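PDB 2VEC: pirin-like protein YhaK from Escherichia coli, which is a cytoplasmic bicupin of the pirin family that lacks quercetin 2,3-dioxygenase activity and probably responds to oxidative stress through a reactive cysteine. Local coordinates for residues A157-P169 with Q181-A195. Numbering follows the deposited sequence.
Sequences ALNMGKQQLIASP and QVWLHHIVLDKGESA
A classic beta bulge interrupts the antiparallel pairing of strands 163-168 and 183-189, setting two residues, Ile-166 and Ala-167, opposite the single Leu-184, whose O takes a 2.8 Å bond from Ile-166 N and a weak one from Ala-167 N. Ile-166 CD1 lies against Leu-184 CD2 at 3.7 Å, and the small Ala-167 leaves its CB beside that of Leu-184, which also touches Leu-88 of the N-terminal half. On the same face His-186, with CG anti to its backbone N (chi1 -179°), reaches the linker before the strand. Leu-158 CD1 covers one face of its imidazole, while Met-160 SD approaches the ring edge, 3.6 Å from His-186 CE1. Both ring nitrogens are engaged: NE2 bonds to Arg-248, and ND1 lies 2.9 Å from a water that also bonds Met-160 N and Gln-164 OE1, which in turn accepts from Asn-159 N. The pair belongs to the C-terminal cupin of this bicupin, in the sheet that strand 247-254 continues beyond 183-189, and the linker brings the chain over from strand 153-157 of the first cupin. On the other face, Leu-165 CD1 sits over the His-185 ring, 3.6 Å from CE1, and meets the edge of Trp-183. Rigid, flat-sided Pro-169 suits the broad indole, its CD 3.4 Å from Trp-183 CE2 over one ring face. At the far end, the methylenes of Lys-162 pass over Leu-189 CD2, the two side chains crossing at about a right angle, and the chain bends at chi3 (52°), bringing NZ within 2.8 Å of Ser-194 O, nearly in line with the carbonyl bond; a water links NZ to Ser-194 N.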
loop_
_atom_site.group_PDB
_atom_site.type_symbol
_atom_site.label_atom_id
_atom_site.label_comp_id
_atom_site.label_asym_id
_atom_site.label_seq_id
_atom_site.Cartn_x
_atom_site.Cartn_y
_atom_site.Cartn_z
ATOM N N ALA A 157 12.679 -3.298 -3.673
ATOM C CA ALA A 157 13.013 -4.023 -2.474
ATOM C C ALA A 157 12.874 -3.109 -1.243
ATOM O O ALA A 157 13.586 -2.113 -1.127
ATOM C CB ALA A 157 14.461 -4.603 -2.562
ATOM N N LEU A 158 12.000 -3.473 -0.316
ATOM C CA LEU A 158 11.783 -2.640 0.887
ATOM C C LEU A 158 13.012 -2.653 1.766
ATOM O O LEU A 158 13.536 -3.730 2.112
ATOM C CB LEU A 158 10.570 -3.125 1.696
ATOM C CG LEU A 158 9.264 -3.118 0.930
ATOM C CD1 LEU A 158 8.189 -3.799 1.808
ATOM C CD2 LEU A 158 8.843 -1.686 0.634
ATOM N N ASN A 159 13.522 -1.469 2.077
ATOM C CA ASN A 159 14.725 -1.406 2.904
ATOM C C ASN A 159 14.451 -1.588 4.395
ATOM O O ASN A 159 15.391 -1.891 5.129
ATOM C CB ASN A 159 15.636 -0.197 2.612
ATOM C CG ASN A 159 15.039 1.153 3.035
ATOM O OD1 ASN A 159 14.345 1.267 4.036
ATOM N ND2 ASN A 159 15.381 2.200 2.283
ATOM N N MET A 160 13.184 -1.411 4.812
ATOM C CA MET A 160 12.771 -1.702 6.221
ATOM C C MET A 160 13.358 -0.706 7.245
ATOM O O MET A 160 13.418 -0.988 8.451
ATOM C CB MET A 160 13.131 -3.152 6.610
ATOM C CG MET A 160 12.537 -4.221 5.680
ATOM S SD MET A 160 10.722 -4.136 5.633
ATOM C CE MET A 160 10.310 -5.537 4.621
ATOM N N GLY A 161 13.769 0.470 6.768
ATOM C CA GLY A 161 14.295 1.496 7.684
ATOM C C GLY A 161 13.105 2.236 8.325
ATOM O O GLY A 161 11.945 1.885 8.105
ATOM N N LYS A 162 13.396 3.264 9.120
ATOM C CA LYS A 162 12.308 4.017 9.785
ATOM C C LYS A 162 11.252 4.481 8.799
ATOM O O LYS A 162 10.042 4.312 9.056
ATOM C CB LYS A 162 12.836 5.210 10.567
ATOM C CG LYS A 162 13.774 4.849 11.712
ATOM C CD LYS A 162 14.090 6.079 12.596
ATOM C CE LYS A 162 12.790 6.805 13.063
ATOM N NZ LYS A 162 13.144 7.994 13.908
ATOM N N GLN A 163 11.673 5.085 7.682
ATOM C CA GLN A 163 10.709 5.433 6.630
ATOM C C GLN A 163 11.355 5.347 5.276
ATOM O O GLN A 163 12.542 5.677 5.136
ATOM C CB GLN A 163 10.125 6.841 6.816
ATOM C CG GLN A 163 11.179 7.998 6.895
ATOM C CD GLN A 163 10.461 9.335 6.764
ATOM O OE1 GLN A 163 9.904 9.654 5.688
ATOM N NE2 GLN A 163 10.428 10.100 7.851
ATOM N N GLN A 164 10.620 4.868 4.282
ATOM C CA GLN A 164 11.129 4.825 2.908
ATOM C C GLN A 164 10.044 5.336 1.984
ATOM O O GLN A 164 8.891 4.991 2.147
ATOM C CB GLN A 164 11.534 3.395 2.520
ATOM C CG GLN A 164 12.119 3.291 1.109
ATOM C CD GLN A 164 12.487 1.864 0.707
ATOM O OE1 GLN A 164 12.088 0.896 1.338
ATOM N NE2 GLN A 164 13.240 1.743 -0.386
ATOM N N LEU A 165 10.414 6.169 1.019
ATOM C CA LEU A 165 9.488 6.540 -0.044
ATOM C C LEU A 165 9.522 5.392 -1.048
ATOM O O LEU A 165 10.578 5.106 -1.640
ATOM C CB LEU A 165 9.963 7.863 -0.674
ATOM C CG LEU A 165 9.197 8.314 -1.911
ATOM C CD1 LEU A 165 7.757 8.769 -1.506
ATOM C CD2 LEU A 165 9.951 9.418 -2.591
ATOM N N ILE A 166 8.406 4.676 -1.204
ATOM C CA ILE A 166 8.433 3.477 -2.028
ATOM C C ILE A 166 7.715 3.700 -3.355
ATOM O O ILE A 166 7.814 2.869 -4.269
ATOM C CB ILE A 166 7.917 2.223 -1.267
ATOM C CG1 ILE A 166 6.409 2.350 -0.909
ATOM C CG2 ILE A 166 8.812 1.935 -0.028
ATOM C CD1 ILE A 166 5.733 0.988 -0.500
ATOM N N ALA A 167 6.979 4.809 -3.480
ATOM C CA ALA A 167 6.397 5.152 -4.788
ATOM C C ALA A 167 6.154 6.649 -4.875
ATOM O O ALA A 167 5.778 7.266 -3.868
ATOM C CB ALA A 167 5.085 4.366 -5.007
ATOM N N SER A 168 6.345 7.228 -6.065
ATOM C CA SER A 168 6.159 8.642 -6.249
ATOM C C SER A 168 5.936 8.929 -7.740
ATOM O O SER A 168 6.114 8.029 -8.590
ATOM C CB SER A 168 7.417 9.368 -5.782
ATOM O OG SER A 168 8.560 8.902 -6.518
ATOM N N PRO A 169 5.517 10.166 -8.061
ATOM C CA PRO A 169 5.203 10.550 -9.431
ATOM C C PRO A 169 6.395 10.410 -10.382
ATOM O O PRO A 169 6.193 10.086 -11.563
ATOM C CB PRO A 169 4.755 12.019 -9.301
ATOM C CG PRO A 169 4.242 12.121 -7.918
ATOM C CD PRO A 169 5.191 11.237 -7.104
ATOM N N GLN A 181 -0.387 11.381 -8.972
ATOM C CA GLN A 181 0.347 12.352 -8.131
ATOM C C GLN A 181 0.266 11.935 -6.666
ATOM O O GLN A 181 -0.367 12.597 -5.831
ATOM C CB GLN A 181 -0.222 13.768 -8.306
ATOM C CG GLN A 181 0.146 14.427 -9.592
ATOM C CD GLN A 181 1.641 14.446 -9.855
ATOM O OE1 GLN A 181 2.096 13.893 -10.852
ATOM N NE2 GLN A 181 2.423 15.070 -8.940
ATOM N N VAL A 182 0.865 10.786 -6.365
ATOM C CA VAL A 182 0.711 10.145 -5.076
ATOM C C VAL A 182 2.116 9.827 -4.542
ATOM O O VAL A 182 3.017 9.500 -5.334
ATOM C CB VAL A 182 -0.116 8.801 -5.221
ATOM C CG1 VAL A 182 0.010 7.885 -3.998
ATOM C CG2 VAL A 182 -1.561 9.147 -5.502
ATOM N N TRP A 183 2.332 10.011 -3.239
ATOM C CA TRP A 183 3.635 9.618 -2.650
ATOM C C TRP A 183 3.315 8.596 -1.590
ATOM O O TRP A 183 2.468 8.842 -0.728
ATOM C CB TRP A 183 4.400 10.797 -2.025
ATOM C CG TRP A 183 5.046 11.745 -3.033
ATOM C CD1 TRP A 183 6.382 11.834 -3.339
ATOM C CD2 TRP A 183 4.396 12.756 -3.804
ATOM N NE1 TRP A 183 6.599 12.831 -4.261
ATOM C CE2 TRP A 183 5.395 13.428 -4.549
ATOM C CE3 TRP A 183 3.074 13.195 -3.910
ATOM C CZ2 TRP A 183 5.109 14.471 -5.430
ATOM C CZ3 TRP A 183 2.783 14.254 -4.798
ATOM C CH2 TRP A 183 3.801 14.881 -5.543
ATOM N N LEU A 184 3.994 7.457 -1.646
ATOM C CA LEU A 184 3.663 6.344 -0.730
ATOM C C LEU A 184 4.888 6.035 0.086
ATOM O O LEU A 184 5.979 5.858 -0.483
ATOM C CB LEU A 184 3.313 5.090 -1.533
ATOM C CG LEU A 184 2.984 3.806 -0.758
ATOM C CD1 LEU A 184 1.776 4.036 0.227
ATOM C CD2 LEU A 184 2.653 2.595 -1.695
ATOM N N HIS A 185 4.695 5.966 1.397
ATOM C CA HIS A 185 5.791 5.751 2.331
ATOM C C HIS A 185 5.501 4.487 3.124
ATOM O O HIS A 185 4.347 4.259 3.547
ATOM C CB HIS A 185 5.912 6.921 3.318
ATOM C CG HIS A 185 6.047 8.265 2.656
ATOM N ND1 HIS A 185 7.271 8.850 2.412
ATOM C CD2 HIS A 185 5.118 9.147 2.225
ATOM C CE1 HIS A 185 7.095 10.030 1.847
ATOM N NE2 HIS A 185 5.795 10.237 1.723
ATOM N N HIS A 186 6.557 3.715 3.343
ATOM C CA HIS A 186 6.535 2.497 4.176
ATOM C C HIS A 186 7.307 2.807 5.437
ATOM O O HIS A 186 8.429 3.302 5.362
ATOM C CB HIS A 186 7.173 1.332 3.421
ATOM C CG HIS A 186 7.160 0.025 4.197
ATOM N ND1 HIS A 186 8.300 -0.708 4.427
ATOM C CD2 HIS A 186 6.142 -0.681 4.758
ATOM C CE1 HIS A 186 8.006 -1.786 5.140
ATOM N NE2 HIS A 186 6.694 -1.814 5.333
ATOM N N ILE A 187 6.696 2.528 6.592
ATOM C CA ILE A 187 7.217 2.919 7.911
ATOM C C ILE A 187 7.483 1.705 8.782
ATOM O O ILE A 187 6.638 0.848 8.895
ATOM C CB ILE A 187 6.163 3.848 8.645
ATOM C CG1 ILE A 187 6.060 5.175 7.915
ATOM C CG2 ILE A 187 6.555 4.141 10.135
ATOM C CD1 ILE A 187 4.783 5.336 7.085
ATOM N N VAL A 188 8.665 1.618 9.383
ATOM C CA VAL A 188 8.979 0.499 10.283
ATOM C C VAL A 188 9.606 1.133 11.503
ATOM O O VAL A 188 10.713 1.681 11.408
ATOM C CB VAL A 188 9.969 -0.554 9.622
ATOM C CG1 VAL A 188 10.194 -1.763 10.565
ATOM C CG2 VAL A 188 9.395 -1.036 8.243
ATOM N N LEU A 189 8.917 1.068 12.632
ATOM C CA LEU A 189 9.369 1.752 13.871
ATOM C C LEU A 189 9.272 0.816 15.058
ATOM O O LEU A 189 8.344 -0.014 15.096
ATOM C CB LEU A 189 8.486 2.983 14.174
ATOM C CG LEU A 189 8.513 4.144 13.158
ATOM C CD1 LEU A 189 7.461 5.225 13.442
ATOM C CD2 LEU A 189 9.924 4.756 12.974
ATOM N N ASP A 190 10.188 0.974 16.013
ATOM C CA ASP A 190 10.094 0.349 17.338
ATOM C C ASP A 190 9.143 1.194 18.183
ATOM O O ASP A 190 8.923 2.382 17.897
ATOM C CB ASP A 190 11.472 0.260 18.038
ATOM C CG ASP A 190 12.474 -0.640 17.293
ATOM O OD1 ASP A 190 12.049 -1.628 16.665
ATOM O OD2 ASP A 190 13.702 -0.384 17.360
ATOM N N LYS A 191 8.579 0.584 19.218
ATOM C CA LYS A 191 7.676 1.278 20.131
ATOM C C LYS A 191 8.320 2.572 20.619
ATOM O O LYS A 191 9.500 2.589 21.015
ATOM C CB LYS A 191 7.310 0.371 21.310
ATOM C CG LYS A 191 6.287 0.944 22.248
ATOM C CD LYS A 191 6.064 0.004 23.428
ATOM C CE LYS A 191 5.019 0.541 24.387
ATOM N NZ LYS A 191 5.595 1.452 25.390
ATOM N N GLY A 192 7.561 3.654 20.552
ATOM C CA GLY A 192 8.027 4.943 21.039
ATOM C C GLY A 192 8.858 5.739 20.042
ATOM O O GLY A 192 9.191 6.884 20.328
ATOM N N GLU A 193 9.201 5.138 18.896
ATOM C CA GLU A 193 9.948 5.839 17.833
ATOM C C GLU A 193 8.974 6.692 17.014
ATOM O O GLU A 193 7.769 6.442 17.022
ATOM C CB GLU A 193 10.646 4.854 16.881
ATOM C CG GLU A 193 11.846 4.094 17.432
ATOM C CD GLU A 193 12.785 3.604 16.309
ATOM O OE1 GLU A 193 12.390 2.760 15.464
ATOM O OE2 GLU A 193 13.958 4.045 16.298
ATOM N N SER A 194 9.492 7.696 16.310
ATOM C CA SER A 194 8.628 8.556 15.488
ATOM C C SER A 194 9.254 8.874 14.140
ATOM O O SER A 194 10.481 8.781 13.981
ATOM C CB SER A 194 8.302 9.864 16.225
ATOM O OG SER A 194 9.465 10.546 16.594
ATOM N N ALA A 195 8.414 9.277 13.194
ATOM C CA ALA A 195 8.834 9.628 11.831
ATOM C C ALA A 195 7.970 10.790 11.370
ATOM O O ALA A 195 6.742 10.784 11.603
ATOM C CB ALA A 195 8.670 8.433 10.883
HETATM O O HOH W 1 10.976 0.092 3.836
HETATM O O HOH W 2 13.188 0.032 10.782
HETATM O O HOH W 3 10.806 1.767 5.779
HETATM O O HOH W 4 12.411 8.217 16.778
HETATM O O HOH W 5 9.685 8.326 3.626
#